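Local atomic coordinates of HydG protein (Carboxydothermus hydrogenoformans, PDB entry 4RTB), a protein that acts as a radical SAM maturase of [FeFe]-hydrogenase, a CO/CN synthase that binds a [4Fe-4S] cluster and S-adenosylmethionine. Residues E209-E214 / I248-G253; L254-F259 / N297-S302; V282-L287 / T320-S325. One frame throughout, in Å; residues are numbered along the deposited sequence.

Overall arrangement
All three contacts belong to the parallel beta/alpha barrel of the radical SAM fold. Contact 1 comes first and closes before the others open; contacts 2 and 3 then interleave along the chain, since residues 282-287 lie between the two segments of contact 2. From the centre of contact 1 it is about 10 Å to that of contact 2 and about 12 Å to that of contact 3, while the latter two centres are about 15 Å apart. Strands 246-249 and 281-283 are sheet neighbours joining contacts 1 and 3, and both contacts touch S-adenosylmethionine. Residues 248-253 lead through 254-256 into helix 257-275, carrying the chain from the S-adenosylmethionine pocket of contact 1 to the outer loop packing of contact 2.

Contact 1. Residues E209-E214 / I248-G253; sequences ESYNPE and IGALFG. With SAM (S-adenosylmethionine), chain B.
Glu209 meets Leu251 through both its backbone and its side chain. Its carbonyl O accepts from Leu251 N at 2.8 Å, but the N-H...O angle of 126° makes this bond weak. CG stands anti to the carbonyl carbon (chi1 -45°) and the chain bends again at chi2, which brings the carboxylate round to the ribose of S-adenosylmethionine. There OE2 takes a hydrogen bond from O3' at 2.5 Å, and OE1 takes one from O2', modelled so short that its exact length is doubtful. Leu251 lies alongside the carboxylate: its CD2 is 3.6 Å from Glu209 OE1, while CD1 approaches the adenine at N3, 3.7 Å away.

Ser210 turns the chain as an ST turn, its OG accepting from Asn212 N at 3.1 Å; Glu260 is a second partner of OG. Tyr211 presents the edge of its ring, with Ala250 CB 4.2 Å from CE1 and Ile248 CG2 4.3 Å from CZ. Its hydroxyl is hydrogen-bonded to His267 of helix 257-275, giving the buried phenol a polar partner beyond these apolar neighbours.

One carboxylate thus grips both ribose hydroxyls of S-adenosylmethionine. Lys225 and Arg231 add long, weak ion pairs to OE2, so Glu209 joins sugar recognition to the charged lining of the pocket; the nearest atoms of its side chain and the iron-sulfur cluster are about 5 Å apart.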
loop_
_atom_site.group_PDB
_atom_site.type_symbol
_atom_site.label_atom_id
_atom_site.label_comp_id
_atom_site.label_asym_id
_atom_site.label_seq_id
_atom_site.Cartn_x
_atom_site.Cartn_y
_atom_site.Cartn_z
ATOM N N GLU A 209 -8.328 -9.014 -0.640
ATOM C CA GLU A 209 -9.574 -8.364 -0.206
ATOM C C GLU A 209 -10.067 -8.940 1.119
ATOM O O GLU A 209 -10.251 -8.208 2.089
ATOM C CB GLU A 209 -10.676 -8.480 -1.270
ATOM C CG GLU A 209 -10.238 -8.185 -2.699
ATOM C CD GLU A 209 -9.887 -6.728 -2.944
ATOM O OE1 GLU A 209 -10.145 -5.883 -2.061
ATOM O OE2 GLU A 209 -9.350 -6.428 -4.031
ATOM N N SER A 210 -10.294 -10.248 1.154
ATOM C CA SER A 210 -10.639 -10.925 2.396
ATOM C C SER A 210 -10.084 -12.338 2.450
ATOM O O SER A 210 -10.088 -13.059 1.453
ATOM C CB SER A 210 -12.150 -10.972 2.596
ATOM O OG SER A 210 -12.467 -11.872 3.642
ATOM N N TYR A 211 -9.623 -12.725 3.632
ATOM C CA TYR A 211 -9.065 -14.050 3.844
ATOM C C TYR A 211 -10.099 -15.010 4.412
ATOM O O TYR A 211 -9.811 -16.191 4.609
ATOM C CB TYR A 211 -7.852 -13.969 4.769
ATOM C CG TYR A 211 -6.619 -13.445 4.078
ATOM C CD1 TYR A 211 -6.364 -12.083 3.999
ATOM C CD2 TYR A 211 -5.714 -14.316 3.490
ATOM C CE1 TYR A 211 -5.238 -11.604 3.359
ATOM C CE2 TYR A 211 -4.588 -13.848 2.850
ATOM C CZ TYR A 211 -4.355 -12.494 2.787
ATOM O OH TYR A 211 -3.235 -12.036 2.148
ATOM N N ASN A 212 -11.300 -14.508 4.679
ATOM C CA ASN A 212 -12.387 -15.374 5.118
ATOM C C ASN A 212 -13.243 -15.795 3.935
ATOM O O ASN A 212 -13.976 -14.977 3.379
ATOM C CB ASN A 212 -13.252 -14.684 6.176
ATOM C CG ASN A 212 -14.010 -15.674 7.042
ATOM O OD1 ASN A 212 -13.666 -16.857 7.097
ATOM N ND2 ASN A 212 -15.042 -15.198 7.728
ATOM N N PRO A 213 -13.150 -17.077 3.547
ATOM C CA PRO A 213 -13.912 -17.616 2.416
ATOM C C PRO A 213 -15.410 -17.403 2.589
ATOM O O PRO A 213 -16.139 -17.309 1.602
ATOM C CB PRO A 213 -13.573 -19.111 2.437
ATOM C CG PRO A 213 -12.292 -19.203 3.188
ATOM C CD PRO A 213 -12.341 -18.114 4.210
ATOM N N GLU A 214 -15.852 -17.313 3.839
ATOM C CA GLU A 214 -17.269 -17.186 4.147
ATOM C C GLU A 214 -17.796 -15.776 3.877
ATOM O O GLU A 214 -18.976 -15.606 3.571
ATOM C CB GLU A 214 -17.535 -17.581 5.604
ATOM C CG GLU A 214 -17.001 -18.959 5.991
ATOM C CD GLU A 214 -17.448 -20.062 5.041
ATOM O OE1 GLU A 214 -18.644 -20.103 4.678
ATOM O OE2 GLU A 214 -16.596 -20.893 4.654
ATOM N N ILE A 248 0.823 -7.628 -1.056
ATOM C CA ILE A 248 -0.412 -8.156 -0.482
ATOM C C ILE A 248 -1.343 -6.996 -0.134
ATOM O O ILE A 248 -0.920 -5.844 -0.123
ATOM C CB ILE A 248 -0.144 -9.004 0.785
ATOM C CG1 ILE A 248 1.019 -9.968 0.570
ATOM C CG2 ILE A 248 -1.367 -9.807 1.182
ATOM C CD1 ILE A 248 1.034 -11.114 1.572
ATOM N N GLY A 249 -2.611 -7.301 0.130
ATOM C CA GLY A 249 -3.559 -6.327 0.634
ATOM C C GLY A 249 -4.795 -7.014 1.183
ATOM O O GLY A 249 -5.118 -8.133 0.788
ATOM N N ALA A 250 -5.484 -6.349 2.103
ATOM C CA ALA A 250 -6.741 -6.862 2.633
ATOM C C ALA A 250 -7.711 -5.719 2.872
ATOM O O ALA A 250 -7.413 -4.787 3.611
ATOM C CB ALA A 250 -6.510 -7.638 3.916
ATOM N N LEU A 251 -8.874 -5.789 2.238
ATOM C CA LEU A 251 -9.887 -4.758 2.404
ATOM C C LEU A 251 -10.503 -4.849 3.796
ATOM O O LEU A 251 -11.079 -5.874 4.169
ATOM C CB LEU A 251 -10.963 -4.886 1.326
ATOM C CG LEU A 251 -11.878 -3.681 1.123
ATOM C CD1 LEU A 251 -11.107 -2.386 1.309
ATOM C CD2 LEU A 251 -12.486 -3.738 -0.266
ATOM N N PHE A 252 -10.365 -3.775 4.568
ATOM C CA PHE A 252 -10.866 -3.755 5.937
ATOM C C PHE A 252 -12.265 -3.163 6.009
ATOM O O PHE A 252 -12.531 -2.100 5.448
ATOM C CB PHE A 252 -9.910 -2.982 6.844
ATOM C CG PHE A 252 -8.650 -3.731 7.161
ATOM C CD1 PHE A 252 -8.614 -4.634 8.209
ATOM C CD2 PHE A 252 -7.504 -3.545 6.403
ATOM C CE1 PHE A 252 -7.457 -5.337 8.501
ATOM C CE2 PHE A 252 -6.345 -4.245 6.689
ATOM C CZ PHE A 252 -6.323 -5.141 7.739
ATOM N N GLY A 253 -13.154 -3.862 6.706
ATOM C CA GLY A 253 -14.546 -3.465 6.784
ATOM C C GLY A 253 -15.415 -4.476 6.067
ATOM O O GLY A 253 -16.643 -4.390 6.087
HETATM N N SAM B . -9.501 -4.998 -10.412
HETATM C CA SAM B . -8.344 -5.510 -9.678
HETATM C C SAM B . -8.715 -6.286 -8.419
HETATM O O SAM B . -9.875 -6.389 -8.035
HETATM O OXT SAM B . -7.841 -6.835 -7.752
HETATM C CB SAM B . -7.386 -4.385 -9.290
HETATM C CG SAM B . -7.962 -2.971 -9.229
HETATM S SD SAM B . -9.186 -2.601 -7.948
HETATM C CE SAM B . -9.845 -1.099 -8.676
HETATM C "C5'" SAM B . -8.183 -1.734 -6.722
HETATM C "C4'" SAM B . -8.572 -1.988 -5.268
HETATM O "O4'" SAM B . -9.512 -1.052 -4.764
HETATM C "C3'" SAM B . -9.218 -3.350 -5.074
HETATM O "O3'" SAM B . -8.237 -4.332 -4.848
HETATM C "C2'" SAM B . -10.099 -3.150 -3.859
HETATM O "O2'" SAM B . -9.522 -3.756 -2.729
HETATM C "C1'" SAM B . -10.132 -1.648 -3.639
HETATM N N9 SAM B . -11.533 -1.229 -3.489
HETATM C C8 SAM B . -12.566 -1.541 -4.329
HETATM N N7 SAM B . -13.697 -0.981 -3.847
HETATM C C5 SAM B . -13.400 -0.327 -2.704
HETATM C C6 SAM B . -14.176 0.405 -1.818
HETATM N N6 SAM B . -15.479 0.554 -2.038
HETATM N N1 SAM B . -13.589 0.974 -0.708
HETATM C C2 SAM B . -12.237 0.814 -0.484
HETATM N N3 SAM B . -11.470 0.086 -1.370
HETATM C C4 SAM B . -12.042 -0.475 -2.463
#

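Contact 2. Residues L254-F259 / N297-S302; sequences LGDPLF and NDYKIS
Tyr299 lays one face of its ring against the Gly255-Asp256 peptide, where two loops of the beta/alpha barrel meet: the one that leads into helix 257-275 and the one between strand 281-283 and helix 303-316.

Two heights define this packing of peptide on ring. Asp256 N lies 3.8 Å above the plane of the Tyr299 ring, over its centre, and Gly255 C lies 3.6 Å above it, offset toward the rim. Gly255 O approaches the root of the side chain, 3.5 Å from Tyr299 CG. A backbone hydrogen bond between Tyr299 and Gly253 probably links the two loops beside this packing.

Asp256, the N-cap residue of helix 257-275, brings a carboxylate oxygen to the ring. With CG anti to the backbone N (chi1 -158°), OD2 comes to 3.6 Å from Tyr299 CE1. The carboxylate and ring planes stand 76° apart, so the two flat groups meet steeply rather than stacking. Asp256 also touches Tyr33 of helix 23-39.

Apolar packing centres on Pro257, the first residue of the helix, which also touches Phe69 of helix 62-70. The proline runs roughly perpendicular to the Tyr299 side chain, with Pro257 CD 4.0 Å from Tyr299 CD1. Ile301 and Pro257 instead run past each other in opposite directions. Two successive bends in the Ile301 chain carry its tip toward the proline, where Ile301 CD1 rests 3.5 Å from Pro257 CG and 4.0 Å from Pro257 CB.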
loop_
_atom_site.group_PDB
_atom_site.type_symbol
_atom_site.label_atom_id
_atom_site.label_comp_id
_atom_site.label_asym_id
_atom_site.label_seq_id
_atom_site.Cartn_x
_atom_site.Cartn_y
_atom_site.Cartn_z
ATOM N N LEU A 254 -14.764 -5.438 5.422
ATOM C CA LEU A 254 -15.464 -6.511 4.730
ATOM C C LEU A 254 -15.923 -7.561 5.734
ATOM O O LEU A 254 -17.097 -7.928 5.769
ATOM C CB LEU A 254 -14.564 -7.138 3.664
ATOM C CG LEU A 254 -15.005 -6.953 2.211
ATOM C CD1 LEU A 254 -15.461 -5.526 1.944
ATOM C CD2 LEU A 254 -13.886 -7.349 1.261
ATOM N N GLY A 255 -14.992 -8.034 6.554
ATOM C CA GLY A 255 -15.310 -8.968 7.618
ATOM C C GLY A 255 -14.685 -8.537 8.931
ATOM O O GLY A 255 -14.243 -7.395 9.065
ATOM N N ASP A 256 -14.652 -9.449 9.899
ATOM C CA ASP A 256 -14.024 -9.174 11.187
ATOM C C ASP A 256 -12.562 -8.804 10.965
ATOM O O ASP A 256 -11.787 -9.613 10.459
ATOM C CB ASP A 256 -14.140 -10.380 12.121
ATOM C CG ASP A 256 -14.015 -10.001 13.583
ATOM O OD1 ASP A 256 -12.885 -10.033 14.118
ATOM O OD2 ASP A 256 -15.049 -9.669 14.200
ATOM N N PRO A 257 -12.189 -7.573 11.340
ATOM C CA PRO A 257 -10.866 -7.005 11.058
ATOM C C PRO A 257 -9.747 -7.853 11.655
ATOM O O PRO A 257 -8.660 -7.954 11.076
ATOM C CB PRO A 257 -10.925 -5.622 11.722
ATOM C CG PRO A 257 -12.382 -5.364 11.967
ATOM C CD PRO A 257 -12.988 -6.695 12.209
ATOM N N LEU A 258 -10.028 -8.455 12.808
ATOM C CA LEU A 258 -9.092 -9.353 13.470
ATOM C C LEU A 258 -8.657 -10.476 12.536
ATOM O O LEU A 258 -7.466 -10.777 12.409
ATOM C CB LEU A 258 -9.727 -9.934 14.738
ATOM C CG LEU A 258 -8.988 -11.082 15.428
ATOM C CD1 LEU A 258 -7.588 -10.646 15.812
ATOM C CD2 LEU A 258 -9.755 -11.572 16.650
ATOM N N PHE A 259 -9.636 -11.077 11.872
ATOM C CA PHE A 259 -9.378 -12.208 10.997
ATOM C C PHE A 259 -8.523 -11.826 9.790
ATOM O O PHE A 259 -7.610 -12.560 9.420
ATOM C CB PHE A 259 -10.693 -12.827 10.528
ATOM C CG PHE A 259 -10.520 -14.134 9.817
ATOM C CD1 PHE A 259 -10.513 -15.323 10.525
ATOM C CD2 PHE A 259 -10.358 -14.174 8.444
ATOM C CE1 PHE A 259 -10.350 -16.530 9.874
ATOM C CE2 PHE A 259 -10.191 -15.377 7.790
ATOM C CZ PHE A 259 -10.190 -16.556 8.505
ATOM N N ASN A 297 -24.312 -5.091 4.831
ATOM C CA ASN A 297 -23.665 -5.554 6.054
ATOM C C ASN A 297 -22.239 -5.025 6.145
ATOM O O ASN A 297 -21.476 -5.117 5.188
ATOM C CB ASN A 297 -23.675 -7.082 6.118
ATOM C CG ASN A 297 -23.305 -7.610 7.493
ATOM O OD1 ASN A 297 -22.133 -7.841 7.788
ATOM N ND2 ASN A 297 -24.310 -7.806 8.341
ATOM N N ASP A 298 -21.886 -4.458 7.292
ATOM C CA ASP A 298 -20.618 -3.748 7.415
ATOM C C ASP A 298 -19.847 -4.097 8.681
ATOM O O ASP A 298 -20.409 -4.608 9.649
ATOM C CB ASP A 298 -20.863 -2.236 7.375
ATOM C CG ASP A 298 -20.271 -1.581 6.144
ATOM O OD1 ASP A 298 -19.257 -2.094 5.625
ATOM O OD2 ASP A 298 -20.818 -0.551 5.696
ATOM N N TYR A 299 -18.548 -3.822 8.652
ATOM C CA TYR A 299 -17.735 -3.831 9.857
ATOM C C TYR A 299 -17.051 -2.475 9.968
ATOM O O TYR A 299 -16.100 -2.182 9.242
ATOM C CB TYR A 299 -16.714 -4.971 9.835
ATOM C CG TYR A 299 -17.217 -6.255 10.467
ATOM C CD1 TYR A 299 -17.004 -6.520 11.814
ATOM C CD2 TYR A 299 -17.911 -7.198 9.717
ATOM C CE1 TYR A 299 -17.464 -7.691 12.396
ATOM C CE2 TYR A 299 -18.375 -8.372 10.291
ATOM C CZ TYR A 299 -18.149 -8.613 11.630
ATOM O OH TYR A 299 -18.608 -9.777 12.204
ATOM N N LYS A 300 -17.571 -1.638 10.862
ATOM C CA LYS A 300 -17.059 -0.287 11.042
ATOM C C LYS A 300 -15.641 -0.311 11.591
ATOM O O LYS A 300 -15.418 -0.698 12.737
ATOM C CB LYS A 300 -17.972 0.509 11.976
ATOM N N ILE A 301 -14.681 0.097 10.766
ATOM C CA ILE A 301 -13.294 0.169 11.205
ATOM C C ILE A 301 -13.016 1.506 11.878
ATOM O O ILE A 301 -12.880 2.530 11.206
ATOM C CB ILE A 301 -12.311 -0.011 10.036
ATOM C CG1 ILE A 301 -12.711 -1.210 9.183
ATOM C CG2 ILE A 301 -10.895 -0.175 10.563
ATOM C CD1 ILE A 301 -12.719 -2.505 9.940
ATOM N N SER A 302 -12.933 1.500 13.206
ATOM C CA SER A 302 -12.687 2.733 13.941
ATOM C C SER A 302 -11.257 3.212 13.720
ATOM O O SER A 302 -10.360 2.413 13.448
ATOM C CB SER A 302 -12.963 2.543 15.434
ATOM O OG SER A 302 -11.972 1.733 16.049
#

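Contact 3. Residues V282-L287 / T320-S325; sequences VSVPRL and TGIILS. With SAM (S-adenosylmethionine), chain B.
A beta-alpha-beta unit of the barrel, made of strand 281-283, helix 303-316 and strand 321-324, brings its two parallel strands together here; the touching parts run 23° apart. Val282 pairs with Ile322 and Ser283 with Ile323. Three nearly straight backbone bonds alternate across the seam in the parallel pattern. Val282 N donates to Gly321 O at 2.9 Å, and Ile323 N returns a bond of the same length to Val282 O, so Val282 is held from two residues of the neighbouring strand. The third runs from Val284 N to Ile323 O, also at 2.9 Å.

Side chains divide between the two faces of the sheet. On the face of Val282 and Ile322, which is backed by Leu313 and Arg314 of helix 303-316, Val282 CG2 meets Thr320 CG2 at 3.8 Å. Val284 adds a methyl to this layer: with CG1 anti to the carbonyl carbon (chi1 -82°), CG2 falls between the backbone N and the carbonyl carbon and reaches Ile322 CG2 at 3.6 Å. On the other face, Ser283 OG lies 3.7 Å from Ile323 CB, and Ser283 also touches Phe207.

Beyond the paired strands, the Pro285 ring packs against the Ser325 hydroxyl, with Pro285 CG 3.6 Å from OG. Pro285 and Leu287 are backbone-bonded to Phe252, Leu287 N donating to Phe252 O, where the chain enters the S-adenosylmethionine pocket, while Arg286 forms a salt bridge with Asp303. At the adenine of S-adenosylmethionine, Arg286 O approaches C2 at 3.6 Å, and a methyl of Leu287, CD1, lies 3.5 Å from both N1 and the amino nitrogen N6.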
loop_
_atom_site.group_PDB
_atom_site.type_symbol
_atom_site.label_atom_id
_atom_site.label_comp_id
_atom_site.label_asym_id
_atom_site.label_seq_id
_atom_site.Cartn_x
_atom_site.Cartn_y
_atom_site.Cartn_z
ATOM N N VAL A 282 2.639 -4.445 2.085
ATOM C CA VAL A 282 1.285 -4.783 2.501
ATOM C C VAL A 282 0.417 -3.529 2.431
ATOM O O VAL A 282 0.670 -2.551 3.134
ATOM C CB VAL A 282 1.237 -5.366 3.928
ATOM C CG1 VAL A 282 -0.203 -5.522 4.382
ATOM C CG2 VAL A 282 1.971 -6.695 3.992
ATOM N N SER A 283 -0.593 -3.555 1.568
ATOM C CA SER A 283 -1.504 -2.427 1.407
ATOM C C SER A 283 -2.691 -2.565 2.349
ATOM O O SER A 283 -3.381 -3.582 2.331
ATOM C CB SER A 283 -1.992 -2.330 -0.040
ATOM O OG SER A 283 -0.910 -2.284 -0.954
ATOM N N VAL A 284 -2.936 -1.548 3.168
ATOM C CA VAL A 284 -4.053 -1.618 4.110
ATOM C C VAL A 284 -5.106 -0.539 3.862
ATOM O O VAL A 284 -5.004 0.576 4.376
ATOM C CB VAL A 284 -3.563 -1.526 5.571
ATOM C CG1 VAL A 284 -3.092 -2.884 6.044
ATOM C CG2 VAL A 284 -2.451 -0.491 5.714
ATOM N N PRO A 285 -6.129 -0.874 3.061
ATOM C CA PRO A 285 -7.241 0.039 2.788
ATOM C C PRO A 285 -8.496 -0.260 3.605
ATOM O O PRO A 285 -8.958 -1.400 3.649
ATOM C CB PRO A 285 -7.505 -0.182 1.296
ATOM C CG PRO A 285 -6.960 -1.581 0.999
ATOM C CD PRO A 285 -6.191 -2.065 2.200
ATOM N N ARG A 286 -9.034 0.765 4.258
ATOM C CA ARG A 286 -10.335 0.644 4.896
ATOM C C ARG A 286 -11.410 0.883 3.848
ATOM O O ARG A 286 -11.199 1.617 2.883
ATOM C CB ARG A 286 -10.479 1.623 6.066
ATOM C CG ARG A 286 -9.856 2.987 5.823
ATOM C CD ARG A 286 -10.488 4.049 6.706
ATOM N NE ARG A 286 -10.203 3.850 8.125
ATOM C CZ ARG A 286 -10.790 4.532 9.102
ATOM N NH1 ARG A 286 -10.473 4.293 10.367
ATOM N NH2 ARG A 286 -11.700 5.454 8.814
ATOM N N LEU A 287 -12.560 0.249 4.037
ATOM C CA LEU A 287 -13.645 0.318 3.069
ATOM C C LEU A 287 -14.299 1.702 3.059
ATOM O O LEU A 287 -14.786 2.183 4.085
ATOM C CB LEU A 287 -14.671 -0.774 3.371
ATOM C CG LEU A 287 -16.043 -0.736 2.708
ATOM C CD1 LEU A 287 -15.927 -0.792 1.194
ATOM C CD2 LEU A 287 -16.872 -1.893 3.234
ATOM N N THR A 320 8.847 -5.054 6.041
ATOM C CA THR A 320 7.826 -5.043 5.002
ATOM C C THR A 320 7.133 -3.688 4.957
ATOM O O THR A 320 6.530 -3.261 5.941
ATOM C CB THR A 320 6.774 -6.145 5.232
ATOM O OG1 THR A 320 7.427 -7.416 5.347
ATOM C CG2 THR A 320 5.778 -6.187 4.082
ATOM N N GLY A 321 7.224 -3.011 3.817
ATOM C CA GLY A 321 6.587 -1.718 3.650
ATOM C C GLY A 321 5.084 -1.793 3.839
ATOM O O GLY A 321 4.476 -2.836 3.616
ATOM N N ILE A 322 4.486 -0.687 4.268
ATOM C CA ILE A 322 3.041 -0.616 4.442
ATOM C C ILE A 322 2.475 0.522 3.601
ATOM O O ILE A 322 2.928 1.663 3.704
ATOM C CB ILE A 322 2.655 -0.413 5.919
ATOM C CG1 ILE A 322 3.052 -1.637 6.746
ATOM C CG2 ILE A 322 1.165 -0.149 6.053
ATOM C CD1 ILE A 322 2.709 -1.521 8.217
ATOM N N ILE A 323 1.492 0.209 2.762
ATOM C CA ILE A 323 0.935 1.207 1.856
ATOM C C ILE A 323 -0.460 1.667 2.274
ATOM O O ILE A 323 -1.349 0.851 2.551
ATOM C CB ILE A 323 0.870 0.681 0.410
ATOM C CG1 ILE A 323 2.241 0.170 -0.035
ATOM C CG2 ILE A 323 0.378 1.771 -0.533
ATOM C CD1 ILE A 323 2.340 -0.109 -1.521
ATOM N N LEU A 324 -0.634 2.985 2.318
ATOM C CA LEU A 324 -1.923 3.605 2.591
ATOM C C LEU A 324 -2.606 3.986 1.280
ATOM O O LEU A 324 -2.443 5.105 0.792
ATOM C CB LEU A 324 -1.747 4.844 3.475
ATOM C CG LEU A 324 -3.003 5.427 4.126
ATOM C CD1 LEU A 324 -3.432 4.565 5.303
ATOM C CD2 LEU A 324 -2.772 6.866 4.562
ATOM N N SER A 325 -3.364 3.055 0.710
ATOM C CA SER A 325 -4.006 3.285 -0.579
ATOM C C SER A 325 -5.192 4.243 -0.478
ATOM O O SER A 325 -5.410 5.064 -1.368
ATOM C CB SER A 325 -4.452 1.955 -1.196
ATOM O OG SER A 325 -4.880 1.041 -0.200
HETATM N N SAM B . -9.501 -4.998 -10.412
HETATM C CA SAM B . -8.344 -5.510 -9.678
HETATM C C SAM B . -8.715 -6.286 -8.419
HETATM O O SAM B . -9.875 -6.389 -8.035
HETATM O OXT SAM B . -7.841 -6.835 -7.752
HETATM C CB SAM B . -7.386 -4.385 -9.290
HETATM C CG SAM B . -7.962 -2.971 -9.229
HETATM S SD SAM B . -9.186 -2.601 -7.948
HETATM C CE SAM B . -9.845 -1.099 -8.676
HETATM C "C5'" SAM B . -8.183 -1.734 -6.722
HETATM C "C4'" SAM B . -8.572 -1.988 -5.268
HETATM O "O4'" SAM B . -9.512 -1.052 -4.764
HETATM C "C3'" SAM B . -9.218 -3.350 -5.074
HETATM O "O3'" SAM B . -8.237 -4.332 -4.848
HETATM C "C2'" SAM B . -10.099 -3.150 -3.859
HETATM O "O2'" SAM B . -9.522 -3.756 -2.729
HETATM C "C1'" SAM B . -10.132 -1.648 -3.639
HETATM N N9 SAM B . -11.533 -1.229 -3.489
HETATM C C8 SAM B . -12.566 -1.541 -4.329
HETATM N N7 SAM B . -13.697 -0.981 -3.847
HETATM C C5 SAM B . -13.400 -0.327 -2.704
HETATM C C6 SAM B . -14.176 0.405 -1.818
HETATM N N6 SAM B . -15.479 0.554 -2.038
HETATM N N1 SAM B . -13.589 0.974 -0.708
HETATM C C2 SAM B . -12.237 0.814 -0.484
HETATM N N3 SAM B . -11.470 0.086 -1.370
HETATM C C4 SAM B . -12.042 -0.475 -2.463
#